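Lipid-transfer protein (Thermomonospora curvata, PDB 6OK1) is a lipid-transfer protein of the thiolase superfamily, with N- and C-terminal thiolase-like regions sharing a mixed beta-sheet flanked by helices. Local coordinates at residues A8-I13 with N349-A354; P238-W243 with R356-T361. All blocks are in the same frame, centred on the assembly; numbering follows the deposited sequence.

Interaction 1 of 2, residues A8-I13 with N349-A354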
loop_
_atom_site.group_PDB
_atom_site.type_symbol
_atom_site.label_atom_id
_atom_site.label_comp_id
_atom_site.label_asym_id
_atom_site.label_seq_id
_atom_site.Cartn_x
_atom_site.Cartn_y
_atom_site.Cartn_z
ATOM N N ALA A 8 16.888 16.023 -4.188
ATOM C CA ALA A 8 15.801 15.964 -5.146
ATOM C C ALA A 8 14.942 17.210 -5.045
ATOM O O ALA A 8 14.961 17.937 -4.045
ATOM C CB ALA A 8 14.909 14.731 -4.899
ATOM N N ALA A 9 14.152 17.438 -6.087
ATOM C CA ALA A 9 13.311 18.610 -6.111
ATOM C C ALA A 9 12.010 18.331 -6.861
ATOM O O ALA A 9 11.974 17.504 -7.772
ATOM C CB ALA A 9 14.056 19.770 -6.788
ATOM N N ILE A 10 10.970 19.089 -6.525
ATOM C CA ILE A 10 9.724 19.072 -7.285
ATOM C C ILE A 10 9.831 20.072 -8.425
ATOM O O ILE A 10 10.000 21.281 -8.214
ATOM C CB ILE A 10 8.507 19.379 -6.404
ATOM C CG1 ILE A 10 8.364 18.322 -5.299
ATOM C CG2 ILE A 10 7.243 19.421 -7.281
ATOM C CD1 ILE A 10 7.253 18.595 -4.319
ATOM N N ALA A 11 9.711 19.556 -9.635
ATOM C CA ALA A 11 9.852 20.336 -10.844
ATOM C C ALA A 11 8.547 20.530 -11.579
ATOM O O ALA A 11 8.467 21.412 -12.436
ATOM C CB ALA A 11 10.846 19.658 -11.791
ATOM N N GLY A 12 7.534 19.720 -11.273
ATOM C CA GLY A 12 6.260 19.811 -11.947
ATOM C C GLY A 12 5.117 19.546 -11.000
ATOM O O GLY A 12 5.217 18.692 -10.112
ATOM N N ILE A 13 4.034 20.299 -11.201
ATOM C CA ILE A 13 2.759 20.100 -10.531
ATOM C C ILE A 13 1.659 20.070 -11.585
ATOM O O ILE A 13 1.710 20.766 -12.604
ATOM C CB ILE A 13 2.475 21.183 -9.461
ATOM C CG1 ILE A 13 2.353 22.571 -10.108
ATOM C CG2 ILE A 13 3.580 21.154 -8.398
ATOM C CD1 ILE A 13 2.050 23.680 -9.122
ATOM N N ASN A 349 -2.883 18.532 -2.744
ATOM C CA ASN A 349 -2.972 19.880 -3.280
ATOM C C ASN A 349 -2.260 20.899 -2.394
ATOM O O ASN A 349 -1.819 21.929 -2.898
ATOM C CB ASN A 349 -4.439 20.285 -3.524
ATOM C CG ASN A 349 -5.327 20.115 -2.294
ATOM O OD1 ASN A 349 -5.256 19.113 -1.601
ATOM N ND2 ASN A 349 -6.203 21.095 -2.048
ATOM N N GLY A 350 -2.052 20.592 -1.114
ATOM C CA GLY A 350 -1.252 21.472 -0.278
ATOM C C GLY A 350 0.222 21.435 -0.629
ATOM O O GLY A 350 0.916 22.451 -0.536
ATOM N N ILE A 351 0.730 20.266 -1.013
ATOM C CA ILE A 351 2.115 20.207 -1.468
ATOM C C ILE A 351 2.276 21.069 -2.709
ATOM O O ILE A 351 3.254 21.799 -2.848
ATOM C CB ILE A 351 2.547 18.742 -1.714
ATOM C CG1 ILE A 351 2.377 17.910 -0.430
ATOM C CG2 ILE A 351 3.990 18.688 -2.164
ATOM C CD1 ILE A 351 2.597 16.391 -0.589
ATOM N N ALA A 352 1.306 21.019 -3.619
ATOM C CA ALA A 352 1.382 21.853 -4.819
ATOM C C ALA A 352 1.447 23.333 -4.459
ATOM O O ALA A 352 2.213 24.088 -5.063
ATOM C CB ALA A 352 0.188 21.567 -5.716
ATOM N N GLU A 353 0.637 23.774 -3.482
ATOM C CA GLU A 353 0.680 25.177 -3.077
ATOM C C GLU A 353 2.049 25.541 -2.521
ATOM O O GLU A 353 2.569 26.620 -2.806
ATOM C CB GLU A 353 -0.411 25.485 -2.047
ATOM C CG GLU A 353 -0.329 26.885 -1.416
ATOM C CD GLU A 353 -0.634 28.025 -2.396
ATOM O OE1 GLU A 353 -1.061 27.779 -3.544
ATOM O OE2 GLU A 353 -0.438 29.181 -1.992
ATOM N N ALA A 354 2.656 24.643 -1.739
ATOM C CA ALA A 354 4.000 24.891 -1.224
ATOM C C ALA A 354 4.987 25.094 -2.363
ATOM O O ALA A 354 5.883 25.944 -2.288
ATOM C CB ALA A 354 4.425 23.716 -0.341
#
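Ile10 and Ile13 of strand 8-15 meet Ile351 and Ala352 of helix 348-359 in the helix-on-sheet core of the thiolase fold, where a strand of the N-terminal family region lies against a helix of the C-terminal one. The first pairing is methyl against methyl: Ile10 CD1 comes within 3.9 Å of Ile351 CG2, the two isoleucine side chains crossing at about a right angle. Both have CG1 anti to the carbonyl carbon, but Ile10 reaches out with its long branch (chi2 176°) while Ile351 answers with its short one. Further along the strand, Ile13 straddles Ala352. With chi1 at 64°, CG1 sits between N and the carbonyl carbon and carries CD1 to 4.1 Å from Ala352 O, while CG2, beside the N, lies 4.3 Å from Ala352 CB. Ala11 and Gly12 both face Val225 in a classic beta bulge, whose extra residue probably lets Ile10 and Ile13, three apart, turn the same face to the helix. Val355, one turn on from Ile351, touches Ile10 and Ile13, and Leu224 of the adjoining strand packs on Ile13 and Ile351. Between these two segments the contact is apolar, ordinary van der Waals packing with no directional bond, and the small Ala352 lets the backbones approach to 6.1 Å between Ile13 CA and Ala352 CA.

Interaction 2 of 2, residues P238-W243 with R356-T361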
loop_
_atom_site.group_PDB
_atom_site.type_symbol
_atom_site.label_atom_id
_atom_site.label_comp_id
_atom_site.label_asym_id
_atom_site.label_seq_id
_atom_site.Cartn_x
_atom_site.Cartn_y
_atom_site.Cartn_z
ATOM N N PRO A 238 11.604 27.393 -11.378
ATOM C CA PRO A 238 12.477 27.352 -10.207
ATOM C C PRO A 238 12.263 26.046 -9.470
ATOM O O PRO A 238 11.106 25.682 -9.195
ATOM C CB PRO A 238 12.009 28.552 -9.367
ATOM C CG PRO A 238 11.268 29.446 -10.328
ATOM C CD PRO A 238 10.668 28.528 -11.344
ATOM N N PRO A 239 13.320 25.274 -9.198
ATOM C CA PRO A 239 13.136 24.007 -8.480
ATOM C C PRO A 239 12.687 24.249 -7.053
ATOM O O PRO A 239 13.138 25.189 -6.391
ATOM C CB PRO A 239 14.522 23.360 -8.524
ATOM C CG PRO A 239 15.243 24.062 -9.648
ATOM C CD PRO A 239 14.704 25.447 -9.685
ATOM N N ALA A 240 11.792 23.378 -6.572
ATOM C CA ALA A 240 11.358 23.394 -5.184
ATOM C C ALA A 240 12.132 22.259 -4.524
ATOM O O ALA A 240 11.758 21.097 -4.634
ATOM C CB ALA A 240 9.846 23.215 -5.071
ATOM N N LEU A 241 13.260 22.585 -3.902
ATOM C CA LEU A 241 14.130 21.538 -3.406
ATOM C C LEU A 241 13.499 20.885 -2.193
ATOM O O LEU A 241 12.895 21.554 -1.350
ATOM C CB LEU A 241 15.495 22.109 -3.016
ATOM C CG LEU A 241 16.554 22.155 -4.125
ATOM C CD1 LEU A 241 16.120 23.055 -5.264
ATOM C CD2 LEU A 241 17.862 22.640 -3.525
ATOM N N ILE A 242 13.691 19.579 -2.089
ATOM C CA ILE A 242 13.188 18.808 -0.966
ATOM C C ILE A 242 14.313 18.789 0.069
ATOM O O ILE A 242 15.162 17.894 0.095
ATOM C CB ILE A 242 12.738 17.416 -1.402
ATOM C CG1 ILE A 242 11.600 17.557 -2.424
ATOM C CG2 ILE A 242 12.256 16.631 -0.230
ATOM C CD1 ILE A 242 11.394 16.316 -3.298
ATOM N N TRP A 243 14.294 19.793 0.947
ATOM C CA TRP A 243 15.286 19.920 2.011
ATOM C C TRP A 243 14.969 19.068 3.226
ATOM O O TRP A 243 15.889 18.657 3.948
ATOM C CB TRP A 243 15.409 21.369 2.456
ATOM C CG TRP A 243 16.282 22.136 1.532
ATOM C CD1 TRP A 243 15.924 23.181 0.756
ATOM C CD2 TRP A 243 17.670 21.874 1.249
ATOM N NE1 TRP A 243 17.011 23.633 0.021
ATOM C CE2 TRP A 243 18.091 22.838 0.304
ATOM C CE3 TRP A 243 18.593 20.939 1.714
ATOM C CZ2 TRP A 243 19.384 22.878 -0.189
ATOM C CZ3 TRP A 243 19.894 20.989 1.224
ATOM C CH2 TRP A 243 20.269 21.946 0.278
ATOM N N ARG A 356 4.239 26.289 -5.340
ATOM C CA ARG A 356 3.994 27.627 -5.877
ATOM C C ARG A 356 4.632 28.698 -5.013
ATOM O O ARG A 356 5.199 29.670 -5.534
ATOM C CB ARG A 356 2.498 27.883 -6.010
ATOM C CG ARG A 356 1.814 27.033 -7.037
ATOM C CD ARG A 356 0.343 27.466 -7.154
ATOM N NE ARG A 356 -0.459 26.417 -7.719
ATOM C CZ ARG A 356 -1.289 25.625 -7.048
ATOM N NH1 ARG A 356 -1.537 25.780 -5.743
ATOM N NH2 ARG A 356 -1.911 24.703 -7.737
ATOM N N LEU A 357 4.540 28.551 -3.689
ATOM C CA LEU A 357 5.134 29.545 -2.803
ATOM C C LEU A 357 6.638 29.645 -3.047
ATOM O O LEU A 357 7.186 30.757 -3.141
ATOM C CB LEU A 357 4.826 29.190 -1.345
ATOM C CG LEU A 357 3.380 29.394 -0.880
ATOM C CD1 LEU A 357 3.125 28.662 0.458
ATOM C CD2 LEU A 357 3.068 30.849 -0.731
ATOM N N VAL A 358 7.316 28.495 -3.205
ATOM C CA VAL A 358 8.753 28.520 -3.487
ATOM C C VAL A 358 9.018 29.163 -4.846
ATOM O O VAL A 358 9.963 29.949 -5.004
ATOM C CB VAL A 358 9.343 27.100 -3.404
ATOM C CG1 VAL A 358 10.800 27.093 -3.890
ATOM C CG2 VAL A 358 9.262 26.586 -1.976
ATOM N N ARG A 359 8.202 28.829 -5.847
ATOM C CA ARG A 359 8.336 29.411 -7.177
ATOM C C ARG A 359 8.016 30.895 -7.196
ATOM O O ARG A 359 8.494 31.604 -8.091
ATOM C CB ARG A 359 7.401 28.704 -8.167
ATOM C CG ARG A 359 7.725 27.269 -8.472
ATOM C CD ARG A 359 6.628 26.669 -9.356
ATOM N NE ARG A 359 6.938 25.333 -9.840
ATOM C CZ ARG A 359 6.152 24.643 -10.658
ATOM N NH1 ARG A 359 5.020 25.186 -11.086
ATOM N NH2 ARG A 359 6.500 23.428 -11.045
ATOM N N GLY A 360 7.222 31.379 -6.237
ATOM C CA GLY A 360 6.704 32.741 -6.270
ATOM C C GLY A 360 5.377 32.894 -6.976
ATOM O O GLY A 360 4.961 34.025 -7.258
ATOM N N THR A 361 4.667 31.795 -7.229
ATOM C CA THR A 361 3.504 31.803 -8.102
ATOM C C THR A 361 2.195 31.511 -7.374
ATOM O O THR A 361 1.181 31.250 -8.025
ATOM C CB THR A 361 3.706 30.804 -9.234
ATOM O OG1 THR A 361 3.862 29.483 -8.696
ATOM C CG2 THR A 361 4.969 31.163 -10.050
HETATM O O HOH W 1 9.226 23.678 -9.428
#
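The C-terminal end of helix 348-359 packs beside the entry to strand 240-248, and Val358 and Arg359 are the residues that touch it. Val358 CG1, anti to its own backbone N (chi1 172°), points its methyl at the backbone where the strand begins: it is 3.9 Å from Pro239 O and 4.0 Å from Ala240 CA, with Ala240 CB at 4.2 Å. Arg359 runs alongside Pro238, its CG 3.8 Å from Pro238 O, while the proline ring carbon CG rests 4.2 Å from Arg359 O. Just beyond, a Schellman motif closes the helix: Thr361 N bonds to Arg356 O at 2.8 Å, a weak bond joins Gly360 N to Leu357 O, and Gly360 takes the positive phi (90°) of the C-prime position. The arginine stays extended from CG to NE, which carries its guanidinium past the proline to a bridging water. That water lies at the edge of the guanidinium, in its plane, accepting from Arg359 NE at 2.9 Å and donating to Pro238 O at 2.8 Å. Arg359 NH2 also forms a salt bridge with Asp40 OD2, the same oxygen that accepts a hydrogen bond from Ile13 N.

In the fold
Interactions 1 and 2 lie side by side, their centres about 7 Å apart, and follow successive parts of helix 348-359, interaction 2 at its C-terminal end. On the sheet side they use neighbouring antiparallel strands, 8-15 and 240-248, whose backbones probably hydrogen-bond through Ala8 O to Ile242 N and Ile10 N to Ala240 O. Along the chain the order is 8-13, 238-243, 349-354, 356-361, so the two contacts cross. Interaction 1 is buried and interaction 2 nearer the surface; Arg359, a member of the second, also touches Ile13 of the first. One helix thus packs across two central strands and ties the N-terminal strand to the C-terminal thiolase-like region.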